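Local structure of collagen adhesin (Staphylococcus aureus, 2F68) at residues A[180-185]-A[283-288]; A[225-230]-A[246-251]. The protein is a staphylococcal surface adhesin that binds collagen, apparently by wrapping its domains around the collagen triple helix in a "collagen hug". One frame throughout, in Å; residues are numbered along the deposited sequence.

Overall arrangement
Both contacts lie at one end of the elongated chain, within the collagen-binding domain, with centres about 14 Å apart. They show how chemistry follows burial. Contact 1 is a surface contact, in which a single ion pair ties the loop before strand 184-190 to the part of the chain around strand 286-287. Contact 2 is partly buried and apolar: residues following helix 218-225 pack on the short helix 246-249 through aromatic rings and a proline. The two are joined through the segments 180-185 and 246-251, where Asp-183 OD1 accepts a probable hydrogen bond from Gln-246 N and Ser-250 OG probably bonds Val-180 N. The ion pair lies at the surface, the ring packing in a partly buried place.

Contact 1 of 2, residues A[180-185]-A[283-288]; sequences VSKDIT and KEEVNG
Lys-182 NZ meets Glu-285 OE2 at 2.9 Å, a hydrogen bond that is also a salt bridge and carries nearly all of this surface contact. The ammonium approaches OE2 on its anti side, 30° out of the carboxylate plane. Two torsions of the lysine chain bring it there. A chi1 of 57° tucks CG over the residue's own backbone, flanked by N and C, and the extended run from there sets Lys-182 CD 3.4 Å from Glu-285 OE2; the bend at chi3 (-79°) then turns CE and NZ along that oxygen. Glu-285 reaches out with its chain extended, and the two side chains cross at about a right angle. Glu-285 lies on the return from strand 269-278 to its antiparallel partner 286-287, in a sheet of the collagen-binding domain, whereas Lys-182 lies on the loop before strand 184-190. That strand pairs with 269-278 as well, so the ion pair ties the loop before 184-190 to the chain around 286-287, two neighbours of one strand. Both Lys-182 and Glu-285 also touch Gln-279, which follows that strand. Asn-287 borders the pair: its OD1 lies 3.7 Å from Lys-182 NZ, while its ND2 gives a weak hydrogen bond of 3.4 Å to Glu-285 OE1.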
# COMPACT_ATOMS: atom_id res chain seq x y z
N VAL A 180 -17.52 15.29 -24.62
CA VAL A 180 -18.53 15.48 -23.58
C VAL A 180 -19.46 16.66 -23.92
O VAL A 180 -19.02 17.70 -24.41
CB VAL A 180 -17.87 15.62 -22.17
CG1 VAL A 180 -17.20 16.98 -21.98
CG2 VAL A 180 -18.88 15.35 -21.06
N SER A 181 -20.76 16.47 -23.67
CA SER A 181 -21.78 17.45 -24.03
C SER A 181 -22.01 18.51 -22.94
O SER A 181 -22.54 19.58 -23.22
CB SER A 181 -23.10 16.76 -24.37
OG SER A 181 -23.57 15.97 -23.29
N LYS A 182 -21.60 18.19 -21.71
CA LYS A 182 -21.76 19.10 -20.57
C LYS A 182 -20.51 19.18 -19.70
O LYS A 182 -19.54 18.45 -19.93
CB LYS A 182 -22.99 18.70 -19.73
CG LYS A 182 -22.97 17.26 -19.21
CD LYS A 182 -24.18 16.96 -18.33
CE LYS A 182 -24.01 17.51 -16.92
NZ LYS A 182 -25.19 17.21 -16.06
N ASP A 183 -20.53 20.07 -18.71
CA ASP A 183 -19.40 20.25 -17.80
C ASP A 183 -19.29 19.10 -16.80
O ASP A 183 -20.28 18.69 -16.20
CB ASP A 183 -19.53 21.58 -17.05
CG ASP A 183 -19.41 22.79 -17.96
OD1 ASP A 183 -19.31 22.62 -19.19
OD2 ASP A 183 -19.42 23.93 -17.44
N ILE A 184 -18.07 18.58 -16.65
CA ILE A 184 -17.81 17.47 -15.73
C ILE A 184 -17.68 17.98 -14.30
O ILE A 184 -16.86 18.86 -14.02
CB ILE A 184 -16.53 16.67 -16.13
CG1 ILE A 184 -16.55 16.33 -17.63
CG2 ILE A 184 -16.41 15.41 -15.29
CD1 ILE A 184 -15.19 15.97 -18.21
N THR A 185 -18.49 17.42 -13.41
CA THR A 185 -18.49 17.82 -12.00
C THR A 185 -18.25 16.61 -11.09
O THR A 185 -19.00 15.64 -11.12
CB THR A 185 -19.82 18.52 -11.60
OG1 THR A 185 -20.14 19.52 -12.58
CG2 THR A 185 -19.70 19.18 -10.23
N LYS A 283 -24.26 8.83 -25.09
CA LYS A 283 -24.57 8.03 -23.90
C LYS A 283 -25.56 8.76 -22.99
O LYS A 283 -25.79 9.96 -23.14
CB LYS A 283 -23.28 7.71 -23.13
CG LYS A 283 -22.25 6.89 -23.90
CD LYS A 283 -22.64 5.42 -24.01
CE LYS A 283 -21.61 4.64 -24.81
NZ LYS A 283 -21.98 3.20 -24.93
N GLU A 284 -26.15 8.01 -22.06
CA GLU A 284 -27.12 8.55 -21.11
C GLU A 284 -26.45 9.45 -20.07
O GLU A 284 -25.29 9.24 -19.70
CB GLU A 284 -27.88 7.42 -20.42
CG GLU A 284 -28.79 6.61 -21.35
CD GLU A 284 -29.31 5.33 -20.72
OE1 GLU A 284 -28.51 4.59 -20.11
OE2 GLU A 284 -30.52 5.07 -20.84
N GLU A 285 -27.20 10.45 -19.60
CA GLU A 285 -26.68 11.43 -18.64
C GLU A 285 -26.52 10.84 -17.25
O GLU A 285 -27.45 10.24 -16.70
CB GLU A 285 -27.58 12.67 -18.60
CG GLU A 285 -26.98 13.86 -17.86
CD GLU A 285 -27.93 15.04 -17.75
OE1 GLU A 285 -29.16 14.84 -17.76
OE2 GLU A 285 -27.44 16.19 -17.63
N VAL A 286 -25.32 11.01 -16.69
CA VAL A 286 -25.02 10.56 -15.33
C VAL A 286 -25.19 11.74 -14.37
O VAL A 286 -24.52 12.77 -14.51
CB VAL A 286 -23.59 9.96 -15.24
CG1 VAL A 286 -23.18 9.73 -13.79
CG2 VAL A 286 -23.50 8.66 -16.02
N ASN A 287 -26.10 11.58 -13.41
CA ASN A 287 -26.42 12.64 -12.45
C ASN A 287 -26.21 12.21 -11.00
O ASN A 287 -27.13 11.68 -10.36
CB ASN A 287 -27.85 13.14 -12.67
CG ASN A 287 -28.06 13.74 -14.06
OD1 ASN A 287 -27.26 14.56 -14.52
ND2 ASN A 287 -29.14 13.34 -14.72
N GLY A 288 -25.00 12.43 -10.49
CA GLY A 288 -24.67 12.14 -9.10
C GLY A 288 -24.56 10.66 -8.77
O GLY A 288 -25.05 10.22 -7.72

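Contact 2 of 2, residues A[225-230]-A[246-251]; sequences AFPGSK and QGYGSY
The ring of Tyr-248 presents a face to Phe-226, whose CB lies over it and whose ring turns its edge toward that face, giving an offset edge-to-face pair with centroids 5.5 Å apart and planes at 79°. The touching corner is Phe-226 CD1, 3.5 Å from Tyr-248 CD1, and Tyr-248 CG lies in the plane of the phenylalanine ring at its edge. Farther out along the tyrosine, Pro-227 takes over: its CG is 3.4 Å from Tyr-248 OH, and its CD is 3.7 Å from Tyr-248 CZ. The CB of Tyr-248 points toward segment 225-230, and with CG anti to the carbonyl carbon (chi1 -62°) the ring is laid across Phe-226 and Pro-227. On that side the chain makes a type II beta turn from Phe-226 to Ser-229, closed by Ser-229 N bonding to Phe-226 O at 3.2 Å, with Gly-228 at positive phi. Beyond the pair, Phe-226 meets the ring of Phe-222 and touches Tyr-213, while His-209 meets Tyr-248 edge-to-face. The result is an aromatic cluster joining the end of helix 218-225 to the short helix 246-249, which connects strands 239-244 and 252-262 of two different sheets in the collagen-binding domain.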
# COMPACT_ATOMS: atom_id res chain seq x y z
N ALA A 225 -4.29 27.32 -17.03
CA ALA A 225 -4.22 26.66 -18.33
C ALA A 225 -5.60 26.25 -18.84
O ALA A 225 -5.85 26.23 -20.04
CB ALA A 225 -3.30 25.45 -18.27
N PHE A 226 -6.50 25.93 -17.90
CA PHE A 226 -7.88 25.61 -18.22
C PHE A 226 -8.82 26.62 -17.54
O PHE A 226 -9.21 26.42 -16.39
CB PHE A 226 -8.23 24.18 -17.78
CG PHE A 226 -7.30 23.13 -18.34
CD1 PHE A 226 -7.47 22.66 -19.64
CD2 PHE A 226 -6.28 22.61 -17.56
CE1 PHE A 226 -6.62 21.68 -20.16
CE2 PHE A 226 -5.42 21.63 -18.07
CZ PHE A 226 -5.59 21.17 -19.37
N PRO A 227 -9.15 27.72 -18.24
CA PRO A 227 -10.08 28.72 -17.69
C PRO A 227 -11.49 28.17 -17.53
O PRO A 227 -12.03 27.54 -18.45
CB PRO A 227 -10.05 29.85 -18.74
CG PRO A 227 -9.60 29.20 -19.99
CD PRO A 227 -8.67 28.10 -19.58
N GLY A 228 -12.08 28.40 -16.36
CA GLY A 228 -13.39 27.84 -16.03
C GLY A 228 -13.29 26.67 -15.07
O GLY A 228 -14.24 26.38 -14.34
N SER A 229 -12.13 26.01 -15.07
CA SER A 229 -11.87 24.89 -14.16
C SER A 229 -11.65 25.37 -12.73
O SER A 229 -11.10 26.45 -12.51
CB SER A 229 -10.65 24.09 -14.63
OG SER A 229 -10.89 23.46 -15.87
N LYS A 230 -12.09 24.56 -11.77
CA LYS A 230 -11.96 24.89 -10.36
C LYS A 230 -11.84 23.63 -9.50
O LYS A 230 -12.78 22.83 -9.42
CB LYS A 230 -13.13 25.76 -9.89
CG LYS A 230 -12.99 26.33 -8.48
CD LYS A 230 -11.99 27.49 -8.43
CE LYS A 230 -11.83 28.01 -7.01
NZ LYS A 230 -10.85 29.13 -6.94
N GLN A 246 -16.79 21.76 -20.58
CA GLN A 246 -16.96 20.77 -21.65
C GLN A 246 -15.99 20.92 -22.81
O GLN A 246 -15.71 19.96 -23.53
CB GLN A 246 -18.42 20.74 -22.15
CG GLN A 246 -18.87 21.99 -22.90
CD GLN A 246 -20.27 21.85 -23.46
OE1 GLN A 246 -20.46 21.58 -24.65
NE2 GLN A 246 -21.27 22.01 -22.60
N GLY A 247 -15.47 22.14 -22.99
CA GLY A 247 -14.50 22.43 -24.04
C GLY A 247 -13.13 21.82 -23.78
O GLY A 247 -12.43 21.42 -24.71
N TYR A 248 -12.76 21.75 -22.50
CA TYR A 248 -11.48 21.17 -22.10
C TYR A 248 -11.63 19.73 -21.60
O TYR A 248 -10.66 18.97 -21.60
CB TYR A 248 -10.81 22.04 -21.02
CG TYR A 248 -10.48 23.44 -21.49
CD1 TYR A 248 -9.42 23.68 -22.36
CD2 TYR A 248 -11.23 24.53 -21.05
CE1 TYR A 248 -9.12 24.96 -22.80
CE2 TYR A 248 -10.94 25.82 -21.48
CZ TYR A 248 -9.88 26.03 -22.35
OH TYR A 248 -9.58 27.31 -22.77
N GLY A 249 -12.84 19.38 -21.18
CA GLY A 249 -13.15 18.02 -20.74
C GLY A 249 -13.18 17.02 -21.88
O GLY A 249 -12.87 15.84 -21.69
N SER A 250 -13.55 17.49 -23.07
CA SER A 250 -13.58 16.67 -24.27
C SER A 250 -12.17 16.38 -24.79
O SER A 250 -11.28 17.23 -24.71
CB SER A 250 -14.41 17.34 -25.37
OG SER A 250 -15.75 17.52 -24.96
N TYR A 251 -11.99 15.17 -25.32
CA TYR A 251 -10.72 14.70 -25.91
C TYR A 251 -9.53 14.70 -24.94
O TYR A 251 -8.37 14.70 -25.37
CB TYR A 251 -10.38 15.50 -27.19
CG TYR A 251 -11.54 15.76 -28.12
CD1 TYR A 251 -12.08 14.74 -28.91
CD2 TYR A 251 -12.10 17.03 -28.22
CE1 TYR A 251 -13.15 14.98 -29.77
CE2 TYR A 251 -13.17 17.29 -29.08
CZ TYR A 251 -13.69 16.25 -29.85
OH TYR A 251 -14.74 16.50 -30.69